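Local coordinates for EGF family domain-containing protein (Toxoplasma gondii, PDB 4Z80), which probably acts as a parasite surface receptor that pairs with a RON2-like partner at the moving junction during host-cell invasion, at residues Gly55-Tyr60 with Cys317-Lys322; Thr296-Ser301 with Ser394-Gln399; Gly99-Phe104 with Pro279-Met284; Ser112-Trp117 with Ala324-Met329. One frame throughout, in Å; residues are numbered along the deposited sequence.

Contact 1 (Gly55-Tyr60 with Cys317-Lys322); sequences GVYVGY and CVRPMK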
loop_
_atom_site.group_PDB
_atom_site.type_symbol
_atom_site.label_atom_id
_atom_site.label_comp_id
_atom_site.label_asym_id
_atom_site.label_seq_id
_atom_site.Cartn_x
_atom_site.Cartn_y
_atom_site.Cartn_z
ATOM N N GLY A 55 -11.705 2.942 7.021
ATOM C CA GLY A 55 -11.162 4.292 7.036
ATOM C C GLY A 55 -10.349 4.617 5.784
ATOM O O GLY A 55 -9.525 3.814 5.350
ATOM N N VAL A 56 -10.581 5.793 5.210
ATOM C CA VAL A 56 -9.890 6.226 3.990
ATOM C C VAL A 56 -8.566 6.932 4.308
ATOM O O VAL A 56 -7.532 6.652 3.699
ATOM C CB VAL A 56 -10.809 7.158 3.148
ATOM C CG1 VAL A 56 -10.049 7.859 2.009
ATOM C CG2 VAL A 56 -11.981 6.366 2.600
ATOM N N TYR A 57 -8.590 7.854 5.263
ATOM C CA TYR A 57 -7.377 8.535 5.677
ATOM C C TYR A 57 -6.412 7.520 6.276
ATOM O O TYR A 57 -5.242 7.448 5.904
ATOM C CB TYR A 57 -7.723 9.641 6.683
ATOM C CG TYR A 57 -6.597 10.581 7.037
ATOM C CD1 TYR A 57 -6.051 11.442 6.085
ATOM C CD2 TYR A 57 -6.103 10.646 8.330
ATOM C CE1 TYR A 57 -5.025 12.322 6.415
ATOM C CE2 TYR A 57 -5.087 11.528 8.664
ATOM C CZ TYR A 57 -4.561 12.365 7.711
ATOM O OH TYR A 57 -3.546 13.233 8.060
ATOM N N VAL A 58 -6.933 6.748 7.224
ATOM C CA VAL A 58 -6.223 5.655 7.867
ATOM C C VAL A 58 -7.155 4.443 7.882
ATOM O O VAL A 58 -8.252 4.524 8.444
ATOM C CB VAL A 58 -5.814 6.024 9.307
ATOM C CG1 VAL A 58 -5.273 4.803 10.046
ATOM C CG2 VAL A 58 -4.794 7.132 9.276
ATOM N N GLY A 59 -6.734 3.342 7.259
ATOM C CA GLY A 59 -7.557 2.148 7.159
ATOM C C GLY A 59 -6.897 0.947 7.791
ATOM O O GLY A 59 -5.767 0.613 7.450
ATOM N N TYR A 60 -7.610 0.310 8.718
ATOM C CA TYR A 60 -7.118 -0.856 9.444
ATOM C C TYR A 60 -8.194 -1.919 9.568
ATOM O O TYR A 60 -9.380 -1.609 9.722
ATOM C CB TYR A 60 -6.679 -0.499 10.875
ATOM C CG TYR A 60 -5.519 0.449 11.016
ATOM C CD1 TYR A 60 -4.338 0.257 10.322
ATOM C CD2 TYR A 60 -5.607 1.536 11.862
ATOM C CE1 TYR A 60 -3.276 1.136 10.455
ATOM C CE2 TYR A 60 -4.550 2.422 12.011
ATOM C CZ TYR A 60 -3.389 2.223 11.305
ATOM O OH TYR A 60 -2.339 3.102 11.443
ATOM N N CYS A 317 7.191 9.608 13.847
ATOM C CA CYS A 317 5.998 10.410 13.609
ATOM C C CYS A 317 5.690 10.368 12.123
ATOM O O CYS A 317 6.517 10.789 11.320
ATOM C CB CYS A 317 6.212 11.856 14.042
ATOM S SG CYS A 317 6.785 12.115 15.748
ATOM N N VAL A 318 4.520 9.864 11.754
ATOM C CA VAL A 318 4.132 9.822 10.350
ATOM C C VAL A 318 2.655 10.141 10.222
ATOM O O VAL A 318 1.896 9.977 11.172
ATOM C CB VAL A 318 4.406 8.433 9.686
ATOM C CG1 VAL A 318 5.878 8.078 9.738
ATOM C CG2 VAL A 318 3.572 7.329 10.330
ATOM N N ARG A 319 2.242 10.588 9.045
ATOM C CA ARG A 319 0.814 10.706 8.766
ATOM C C ARG A 319 0.598 10.693 7.268
ATOM O O ARG A 319 1.515 11.016 6.516
ATOM C CB ARG A 319 0.222 11.977 9.386
ATOM C CG ARG A 319 0.691 13.288 8.757
ATOM C CD ARG A 319 0.210 14.499 9.571
ATOM N NE ARG A 319 0.710 14.416 10.935
ATOM C CZ ARG A 319 0.348 15.206 11.940
ATOM N NH1 ARG A 319 -0.546 16.175 11.771
ATOM N NH2 ARG A 319 0.888 14.999 13.132
ATOM N N PRO A 320 -0.610 10.316 6.824
ATOM C CA PRO A 320 -0.859 10.359 5.386
ATOM C C PRO A 320 -0.979 11.784 4.887
ATOM O O PRO A 320 -1.520 12.645 5.587
ATOM C CB PRO A 320 -2.189 9.612 5.227
ATOM C CG PRO A 320 -2.464 8.975 6.556
ATOM C CD PRO A 320 -1.786 9.832 7.561
ATOM N N MET A 321 -0.476 12.026 3.683
ATOM C CA MET A 321 -0.573 13.333 3.054
ATOM C C MET A 321 -0.849 13.185 1.574
ATOM O O MET A 321 -0.387 12.236 0.940
ATOM C CB MET A 321 0.711 14.152 3.231
ATOM C CG MET A 321 0.976 14.661 4.628
ATOM S SD MET A 321 2.484 15.658 4.685
ATOM C CE MET A 321 2.031 17.062 3.684
ATOM N N LYS A 322 -1.604 14.132 1.034
ATOM C CA LYS A 322 -1.739 14.303 -0.408
ATOM C C LYS A 322 -1.336 15.710 -0.786
ATOM O O LYS A 322 -1.682 16.659 -0.090
ATOM C CB LYS A 322 -3.171 14.063 -0.870
ATOM C CG LYS A 322 -3.699 12.684 -0.575
ATOM C CD LYS A 322 -5.051 12.421 -1.220
ATOM C CE LYS A 322 -5.528 11.038 -0.908
ATOM N NZ LYS A 322 -6.825 10.734 -1.570
HETATM O O HOH W 1 -2.664 14.902 5.965
#

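Contact 2 (Thr296-Ser301 with Ser394-Gln399); sequences TQDFRS and SSLSSQ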
loop_
_atom_site.group_PDB
_atom_site.type_symbol
_atom_site.label_atom_id
_atom_site.label_comp_id
_atom_site.label_asym_id
_atom_site.label_seq_id
_atom_site.Cartn_x
_atom_site.Cartn_y
_atom_site.Cartn_z
ATOM N N THR A 296 1.198 0.728 9.747
ATOM C CA THR A 296 0.891 2.017 10.365
ATOM C C THR A 296 0.755 3.094 9.297
ATOM O O THR A 296 1.589 3.195 8.399
ATOM C CB THR A 296 2.004 2.419 11.372
ATOM O OG1 THR A 296 2.070 1.462 12.437
ATOM C CG2 THR A 296 1.724 3.780 11.973
ATOM N N GLN A 297 -0.291 3.909 9.403
ATOM C CA GLN A 297 -0.465 5.043 8.498
ATOM C C GLN A 297 -0.380 6.403 9.198
ATOM O O GLN A 297 -0.120 7.411 8.557
ATOM C CB GLN A 297 -1.800 4.900 7.771
ATOM C CG GLN A 297 -1.786 3.783 6.730
ATOM C CD GLN A 297 -3.133 3.111 6.602
ATOM O OE1 GLN A 297 -4.074 3.688 6.062
ATOM N NE2 GLN A 297 -3.247 1.904 7.139
ATOM N N ASP A 298 -0.575 6.420 10.516
ATOM C CA ASP A 298 -0.518 7.656 11.303
ATOM C C ASP A 298 0.030 7.331 12.683
ATOM O O ASP A 298 -0.443 6.400 13.328
ATOM C CB ASP A 298 -1.911 8.293 11.411
ATOM C CG ASP A 298 -1.879 9.725 11.929
ATOM O OD1 ASP A 298 -1.675 9.925 13.142
ATOM O OD2 ASP A 298 -2.101 10.654 11.122
ATOM N N PHE A 299 1.011 8.099 13.137
ATOM C CA PHE A 299 1.549 7.951 14.489
ATOM C C PHE A 299 2.010 9.326 14.927
ATOM O O PHE A 299 2.814 9.960 14.250
ATOM C CB PHE A 299 2.696 6.938 14.535
ATOM C CG PHE A 299 3.172 6.608 15.934
ATOM C CD1 PHE A 299 2.270 6.215 16.907
ATOM C CD2 PHE A 299 4.516 6.666 16.263
ATOM C CE1 PHE A 299 2.697 5.901 18.185
ATOM C CE2 PHE A 299 4.948 6.352 17.542
ATOM C CZ PHE A 299 4.034 5.971 18.504
ATOM N N ARG A 300 1.460 9.819 16.032
ATOM C CA ARG A 300 1.739 11.184 16.464
ATOM C C ARG A 300 1.707 11.298 17.988
ATOM O O ARG A 300 1.532 12.389 18.530
ATOM C CB ARG A 300 0.740 12.160 15.838
ATOM C CG ARG A 300 -0.705 11.913 16.233
ATOM C CD ARG A 300 -1.642 12.933 15.601
ATOM N NE ARG A 300 -1.859 12.704 14.177
ATOM C CZ ARG A 300 -2.499 13.549 13.376
ATOM N NH1 ARG A 300 -2.976 14.690 13.859
ATOM N NH2 ARG A 300 -2.656 13.249 12.091
ATOM N N SER A 301 1.893 10.169 18.663
ATOM C CA SER A 301 1.997 10.128 20.121
ATOM C C SER A 301 3.195 10.890 20.657
ATOM O O SER A 301 4.140 11.172 19.928
ATOM C CB SER A 301 2.096 8.680 20.585
ATOM O OG SER A 301 0.953 7.952 20.190
ATOM N N SER A 394 -9.293 4.803 16.185
ATOM C CA SER A 394 -9.954 5.556 17.270
ATOM C C SER A 394 -9.535 7.013 17.450
ATOM O O SER A 394 -10.389 7.901 17.474
ATOM C CB SER A 394 -9.759 4.840 18.610
ATOM O OG SER A 394 -10.416 3.586 18.607
ATOM N N SER A 395 -8.243 7.282 17.571
ATOM C CA SER A 395 -7.821 8.571 18.093
ATOM C C SER A 395 -8.148 9.771 17.200
ATOM O O SER A 395 -8.284 10.884 17.705
ATOM C CB SER A 395 -6.326 8.540 18.390
ATOM O OG SER A 395 -5.578 8.284 17.229
ATOM N N LEU A 396 -8.297 9.560 15.891
ATOM C CA LEU A 396 -8.623 10.654 14.969
ATOM C C LEU A 396 -10.130 10.882 14.760
ATOM O O LEU A 396 -10.533 11.711 13.937
ATOM C CB LEU A 396 -7.957 10.394 13.615
ATOM C CG LEU A 396 -6.440 10.530 13.607
ATOM C CD1 LEU A 396 -5.827 10.029 12.310
ATOM C CD2 LEU A 396 -6.015 11.955 13.853
ATOM N N SER A 397 -10.966 10.170 15.513
ATOM C CA SER A 397 -12.416 10.257 15.321
ATOM C C SER A 397 -12.988 11.667 15.515
ATOM O O SER A 397 -14.025 12.014 14.936
ATOM C CB SER A 397 -13.125 9.281 16.266
ATOM O OG SER A 397 -13.001 9.721 17.608
ATOM N N SER A 398 -12.323 12.489 16.319
ATOM C CA SER A 398 -12.787 13.846 16.591
ATOM C C SER A 398 -12.477 14.773 15.417
ATOM O O SER A 398 -13.053 15.858 15.301
ATOM C CB SER A 398 -12.143 14.374 17.877
ATOM O OG SER A 398 -10.732 14.309 17.792
ATOM N N GLN A 399 -11.569 14.329 14.550
ATOM C CA GLN A 399 -11.175 15.106 13.378
ATOM C C GLN A 399 -11.959 14.692 12.136
ATOM O O GLN A 399 -12.530 15.543 11.461
ATOM C CB GLN A 399 -9.678 14.958 13.113
ATOM C CG GLN A 399 -9.204 15.629 11.835
ATOM C CD GLN A 399 -7.700 15.604 11.713
ATOM O OE1 GLN A 399 -6.983 15.967 12.652
ATOM N NE2 GLN A 399 -7.204 15.162 10.555
HETATM O O HOH W 2 -4.061 14.998 10.081
#

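Contact 3 (Gly99-Phe104 with Pro279-Met284); sequences GKVIAF and PAMFDM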
loop_
_atom_site.group_PDB
_atom_site.type_symbol
_atom_site.label_atom_id
_atom_site.label_comp_id
_atom_site.label_asym_id
_atom_site.label_seq_id
_atom_site.Cartn_x
_atom_site.Cartn_y
_atom_site.Cartn_z
ATOM N N GLY A 99 -2.863 9.565 -4.551
ATOM C CA GLY A 99 -2.177 10.705 -3.979
ATOM C C GLY A 99 -1.671 10.461 -2.569
ATOM O O GLY A 99 -0.850 11.227 -2.072
ATOM N N LYS A 100 -2.144 9.397 -1.925
ATOM C CA LYS A 100 -1.816 9.143 -0.521
ATOM C C LYS A 100 -0.390 8.640 -0.332
ATOM O O LYS A 100 -0.022 7.575 -0.826
ATOM C CB LYS A 100 -2.807 8.140 0.076
ATOM C CG LYS A 100 -2.492 7.671 1.503
ATOM C CD LYS A 100 -3.630 6.811 2.046
ATOM C CE LYS A 100 -3.294 6.131 3.365
ATOM N NZ LYS A 100 -4.473 5.411 3.919
ATOM N N VAL A 101 0.391 9.410 0.422
ATOM C CA VAL A 101 1.770 9.079 0.760
ATOM C C VAL A 101 1.925 9.124 2.280
ATOM O O VAL A 101 1.350 10.003 2.932
ATOM C CB VAL A 101 2.752 10.074 0.094
ATOM C CG1 VAL A 101 4.184 9.864 0.574
ATOM C CG2 VAL A 101 2.666 9.958 -1.427
ATOM N N ILE A 102 2.694 8.197 2.836
ATOM C CA ILE A 102 3.021 8.239 4.256
ATOM C C ILE A 102 4.205 9.168 4.466
ATOM O O ILE A 102 5.342 8.828 4.144
ATOM C CB ILE A 102 3.329 6.844 4.814
ATOM C CG1 ILE A 102 2.192 5.869 4.489
ATOM C CG2 ILE A 102 3.556 6.930 6.318
ATOM C CD1 ILE A 102 0.785 6.352 4.877
ATOM N N ALA A 103 3.912 10.352 4.993
ATOM C CA ALA A 103 4.895 11.404 5.201
ATOM C C ALA A 103 5.522 11.305 6.577
ATOM O O ALA A 103 4.834 11.020 7.560
ATOM C CB ALA A 103 4.239 12.769 5.034
ATOM N N PHE A 104 6.822 11.543 6.642
ATOM C CA PHE A 104 7.522 11.682 7.913
ATOM C C PHE A 104 7.412 13.142 8.318
ATOM O O PHE A 104 7.695 14.022 7.515
ATOM C CB PHE A 104 8.978 11.257 7.797
ATOM C CG PHE A 104 9.179 9.766 7.835
ATOM C CD1 PHE A 104 8.580 8.940 6.897
ATOM C CD2 PHE A 104 9.981 9.187 8.808
ATOM C CE1 PHE A 104 8.769 7.561 6.948
ATOM C CE2 PHE A 104 10.179 7.811 8.846
ATOM C CZ PHE A 104 9.571 7.011 7.922
ATOM N N PRO A 279 0.932 -3.419 2.777
ATOM C CA PRO A 279 0.502 -2.401 1.826
ATOM C C PRO A 279 1.638 -2.043 0.868
ATOM O O PRO A 279 2.784 -2.467 1.063
ATOM C CB PRO A 279 0.119 -1.228 2.731
ATOM C CG PRO A 279 1.026 -1.339 3.884
ATOM C CD PRO A 279 1.269 -2.830 4.086
ATOM N N ALA A 280 1.322 -1.276 -0.167
ATOM C CA ALA A 280 2.301 -0.937 -1.183
ATOM C C ALA A 280 2.035 0.435 -1.768
ATOM O O ALA A 280 0.918 0.951 -1.703
ATOM C CB ALA A 280 2.302 -1.994 -2.294
ATOM N N MET A 281 3.089 1.019 -2.330
ATOM C CA MET A 281 3.005 2.240 -3.118
ATOM C C MET A 281 3.184 1.922 -4.598
ATOM O O MET A 281 4.159 1.278 -4.972
ATOM C CB MET A 281 4.081 3.227 -2.685
ATOM C CG MET A 281 3.970 3.707 -1.251
ATOM S SD MET A 281 2.413 4.557 -0.889
ATOM C CE MET A 281 2.447 5.844 -2.127
ATOM N N PHE A 282 2.247 2.367 -5.425
ATOM C CA PHE A 282 2.382 2.271 -6.873
ATOM C C PHE A 282 2.602 3.651 -7.461
ATOM O O PHE A 282 1.944 4.609 -7.070
ATOM C CB PHE A 282 1.145 1.622 -7.481
ATOM C CG PHE A 282 1.263 1.356 -8.955
ATOM C CD1 PHE A 282 2.104 0.359 -9.420
ATOM C CD2 PHE A 282 0.521 2.086 -9.868
ATOM C CE1 PHE A 282 2.217 0.101 -10.776
ATOM C CE2 PHE A 282 0.628 1.831 -11.234
ATOM C CZ PHE A 282 1.477 0.836 -11.682
ATOM N N ASP A 283 3.553 3.749 -8.387
ATOM C CA ASP A 283 3.837 4.991 -9.088
ATOM C C ASP A 283 3.258 4.902 -10.506
ATOM O O ASP A 283 3.748 4.124 -11.333
ATOM C CB ASP A 283 5.347 5.236 -9.101
ATOM C CG ASP A 283 5.728 6.609 -9.630
ATOM O OD1 ASP A 283 5.024 7.146 -10.509
ATOM O OD2 ASP A 283 6.755 7.152 -9.168
ATOM N N MET A 284 2.207 5.680 -10.770
ATOM C CA MET A 284 1.503 5.632 -12.056
ATOM C C MET A 284 2.397 6.041 -13.212
ATOM O O MET A 284 2.161 5.635 -14.350
ATOM C CB MET A 284 0.275 6.551 -12.046
ATOM C CG MET A 284 -0.790 6.213 -11.022
ATOM S SD MET A 284 -1.740 4.725 -11.376
ATOM C CE MET A 284 -2.617 5.235 -12.856
#

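Contact 4 (Ser112-Trp117 with Ala324-Met329); sequences SDMTRW and AASSNM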
loop_
_atom_site.group_PDB
_atom_site.type_symbol
_atom_site.label_atom_id
_atom_site.label_comp_id
_atom_site.label_asym_id
_atom_site.label_seq_id
_atom_site.Cartn_x
_atom_site.Cartn_y
_atom_site.Cartn_z
ATOM N N SER A 112 7.186 18.250 6.816
ATOM C CA SER A 112 6.875 16.955 6.252
ATOM C C SER A 112 7.849 16.601 5.145
ATOM O O SER A 112 8.312 17.466 4.394
ATOM C CB SER A 112 5.445 16.920 5.728
ATOM O OG SER A 112 5.235 17.912 4.742
ATOM N N ASP A 113 8.149 15.312 5.071
ATOM C CA ASP A 113 9.052 14.748 4.072
ATOM C C ASP A 113 8.294 13.631 3.368
ATOM O O ASP A 113 8.019 12.595 3.971
ATOM C CB ASP A 113 10.322 14.228 4.741
ATOM C CG ASP A 113 11.337 13.688 3.753
ATOM O OD1 ASP A 113 10.954 13.287 2.633
ATOM O OD2 ASP A 113 12.532 13.651 4.112
ATOM N N MET A 114 7.952 13.847 2.101
ATOM C CA MET A 114 7.111 12.904 1.387
ATOM C C MET A 114 7.889 11.914 0.512
ATOM O O MET A 114 7.275 11.163 -0.242
ATOM C CB MET A 114 6.087 13.673 0.555
ATOM C CG MET A 114 4.938 14.164 1.457
ATOM S SD MET A 114 3.740 15.178 0.639
ATOM C CE MET A 114 2.883 13.942 -0.342
ATOM N N THR A 115 9.216 11.886 0.636
ATOM C CA THR A 115 10.021 10.878 -0.071
ATOM C C THR A 115 10.833 9.987 0.874
ATOM O O THR A 115 11.411 8.982 0.455
ATOM C CB THR A 115 10.993 11.521 -1.092
ATOM O OG1 THR A 115 11.907 12.391 -0.426
ATOM C CG2 THR A 115 10.221 12.300 -2.158
ATOM N N ARG A 116 10.875 10.342 2.150
ATOM C CA ARG A 116 11.578 9.555 3.147
ATOM C C ARG A 116 11.096 8.096 3.186
ATOM O O ARG A 116 11.884 7.189 3.471
ATOM C CB ARG A 116 11.418 10.230 4.520
ATOM C CG ARG A 116 11.967 9.470 5.694
ATOM C CD ARG A 116 13.493 9.429 5.754
ATOM N NE ARG A 116 13.808 8.828 7.038
ATOM C CZ ARG A 116 13.954 9.491 8.181
ATOM N NH1 ARG A 116 13.941 10.821 8.211
ATOM N NH2 ARG A 116 14.149 8.810 9.292
ATOM N N TRP A 117 9.816 7.868 2.894
ATOM C CA TRP A 117 9.245 6.522 2.958
ATOM C C TRP A 117 9.987 5.521 2.072
ATOM O O TRP A 117 9.929 4.322 2.325
ATOM C CB TRP A 117 7.755 6.542 2.573
ATOM C CG TRP A 117 7.489 6.833 1.122
ATOM C CD1 TRP A 117 7.243 8.048 0.566
ATOM C CD2 TRP A 117 7.459 5.882 0.044
ATOM N NE1 TRP A 117 7.058 7.919 -0.795
ATOM C CE2 TRP A 117 7.183 6.597 -1.136
ATOM C CE3 TRP A 117 7.620 4.497 -0.028
ATOM C CZ2 TRP A 117 7.077 5.973 -2.383
ATOM C CZ3 TRP A 117 7.518 3.879 -1.271
ATOM C CH2 TRP A 117 7.248 4.616 -2.424
ATOM N N ALA A 324 -0.539 18.195 -4.655
ATOM C CA ALA A 324 -0.644 18.145 -6.102
ATOM C C ALA A 324 0.475 17.267 -6.664
ATOM O O ALA A 324 0.248 16.428 -7.543
ATOM C CB ALA A 324 -0.584 19.535 -6.696
ATOM N N ALA A 325 1.679 17.440 -6.129
ATOM C CA ALA A 325 2.853 16.730 -6.628
ATOM C C ALA A 325 2.825 15.223 -6.340
ATOM O O ALA A 325 3.513 14.461 -7.012
ATOM C CB ALA A 325 4.112 17.340 -6.048
ATOM N N SER A 326 2.043 14.784 -5.357
ATOM C CA SER A 326 1.973 13.353 -5.049
ATOM C C SER A 326 0.940 12.610 -5.908
ATOM O O SER A 326 0.680 11.440 -5.670
ATOM C CB SER A 326 1.665 13.139 -3.555
ATOM O OG SER A 326 0.315 13.397 -3.231
ATOM N N SER A 327 0.374 13.272 -6.917
ATOM C CA SER A 327 -0.755 12.706 -7.648
ATOM C C SER A 327 -0.416 11.520 -8.541
ATOM O O SER A 327 -1.320 10.892 -9.085
ATOM C CB SER A 327 -1.428 13.777 -8.494
ATOM O OG SER A 327 -1.967 14.797 -7.673
ATOM N N ASN A 328 0.867 11.219 -8.694
ATOM C CA ASN A 328 1.292 10.022 -9.407
ATOM C C ASN A 328 1.360 8.788 -8.507
ATOM O O ASN A 328 1.465 7.663 -8.990
ATOM C CB ASN A 328 2.657 10.255 -10.049
ATOM C CG ASN A 328 3.732 10.639 -9.026
ATOM O OD1 ASN A 328 3.516 11.493 -8.152
ATOM N ND2 ASN A 328 4.897 10.003 -9.130
ATOM N N MET A 329 1.299 9.002 -7.192
ATOM C CA MET A 329 1.449 7.924 -6.224
ATOM C C MET A 329 0.103 7.364 -5.806
ATOM O O MET A 329 -0.903 8.072 -5.799
ATOM C CB MET A 329 2.204 8.417 -4.988
ATOM C CG MET A 329 3.602 8.940 -5.259
ATOM S SD MET A 329 4.630 7.818 -6.245
ATOM C CE MET A 329 4.575 6.339 -5.252
#

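Contact 1 (Gly55-Tyr60 with Cys317-Lys322)
Pro320 O receives a 2.6 Å hydrogen bond from water 1, and the same water bonds to Tyr57 OH at 2.8 Å, lying at the edge of the phenol ring and in its plane. One solvent molecule thus ties the end of the tyrosine to the backbone of the residue it packs on. Most of the remaining contact is carbon packing. Pro320 presents its ring to one face of Tyr57 in a CH-pi arrangement: Pro320 CG stands 4.1 Å from the centroid of the Tyr57 ring, only 7° off the ring normal, while Pro320 CD sits 3.8 Å from Tyr57 CZ. With CG anti to the backbone N (chi1 -171°), the tyrosine stretches out from its loop and crosses the proline at about a right angle. Strand 318-321, which carries Pro320, pairs antiparallel with strand 101-104 in a two-stranded sheet, in a region assigned to the AMA1 family of the PAN clan; the loop before strand 60-62 packs against it through Tyr57 and Val58. Pro320 CG also comes 3.2 Å from Tyr57 O, a carbonyl that accepts a hydrogen bond from Lys100 NZ. Val58 CG2 touches the same Pro320 CG at 4.0 Å. Helix 378-387 closes in on both partners, Met387 against Tyr57 and Phe386 against Pro320.

Contact 2 (Thr296-Ser301 with Ser394-Gln399)
Leu396 makes the apolar part of the contact with its two methyl branches, one for each member of an ion pair. Its CD2 sits over the centre of one guanidinium face of Arg300, 3.9 Å from Arg300 CZ, while its CD1 lies over the flat face of the Asp298 carboxylate, 4.0 Å from Asp298 OD2. The charged part lies within 296-301. Arg300 grips Asp298 side-on with two nitrogens. Arg300 NH2 bonds to Asp298 OD2 at 2.8 Å, the oxygen lying in the guanidinium plane. Arg300 NE bonds to Asp298 OD1 at 3.0 Å, and here the oxygen lies 17° out of that plane. Both carboxylate oxygens use their syn lone pairs, so the two flat groups hold each other's rotation and offer the leucine a fixed surface. A solvent link completes the set: water 2 accepts from Arg300 NH2 at 3.0 Å and from Gln399 NE2 at 3.2 Å. A type I turn from Ser394 to Ser397 brings Leu396 forward. Both segments are loops of the AMA1-like region. Phe299 bonds through its backbone to Val318 of strand 318-321, whereas 394-399 lies between helix 378-387, where Met387 O takes a bond from Gln399 NE2, and strand 405-410.

Contact 3 (Gly99-Phe104 with Pro279-Met284)
Met281 is the residue that carries segment 279-284 onto Lys100 and Val101, and the course of the chain explains how it gets there. Pro279 enters beside Tyr331 and His295, and Ala280 begins strand 280-283 by facing Cys255 of helix 252-262. Met281 then points to the other side, toward 99-104. Its side chain leaves with CG beside the backbone N and folds twice more, at chi2 (-60°) and chi3 (-56°), a compact hook that brings the methyl end against the other backbone. Met281 CE lies 3.3 Å from Lys100 O, and Met281 SD follows at 3.9 Å from that same oxygen. This carbonyl is buried and has no hydrogen-bond partner in the model; the slightly positive methyl next to sulfur may ease its burial a little. Met281 CE also meets Val101 CG2 at 4.2 Å, the two side chains crossing at about a right angle. The polar end of Lys100 goes elsewhere, to Gln297 OE1. After Met281 the chain turns Phe282 back onto helix 252-262, and Asp283 binds Asn328 ND2. Strand 280-283 runs between 329-332 and 289-291 in a four-stranded antiparallel sheet, whereas 101-104 pairs with 318-321 in a separate ladder, so the methionine bridges two sheets, with Trp117 packed against both Met281 and Val101.

Contact 4 (Ser112-Trp117 with Ala324-Met329)
Two methionines, one from each segment, make this contact with their methyl groups, and no hydrogen bond spans it. Met114 CE presses on Ser326 CB at 3.5 Å, while Met329 CE reaches Trp117 CZ2 at 3.8 Å. Met114 runs extended through chi2 and bends only at its last torsion (chi3 73°), which turns the methyl onto the serine. Met329 is folded at both chi2 and chi3 and comes from the direction opposite to Trp117, its methyl approaching the indole obliquely. The Ser326 hydroxyl is itself engaged, with Gly99 O and Thr323 N, and Met114 meets the CB. Within 324-329 the chain is tightly wound: Met329 N bonds to Ser326 O at 2.9 Å, closing a type I turn, and Ala324 O accepts from both Ser327 OG, at 2.8 Å, and Ser327 N on one face of its plane. The opposing loop is shaped by Asp113, whose OD1 takes Thr115 N at 3.0 Å nearly along the C-O bond, and Arg116 N at 3.0 Å from above the carboxylate plane. That is an Asx turn extended to an Asx motif, leading into the 3-10 turn that holds Trp117.

How the contacts relate
The two-stranded ladder joins contact 1 to contact 3: Arg319 O meets Ala103 N at 2.9 Å and Met321 N meets Val101 O at 2.8 Å. Contact 2 extends this cluster outward, its centre 8 Å from that of contact 1, with Gly59 O 2.8 Å from Gln297 NE2. Lys100 links three of the four, since its NZ reaches both the 55-60 loop and Gln297, lying 2.8 Å from Gln297 OE1. Contacts 3 and 4 are the closest pair, centres 7 Å apart, with Gly99 O 2.7 Å from Ser326 OG. Contacts 2 and 4 do not touch. No segment of any contact touches the second protein chain of the assembly.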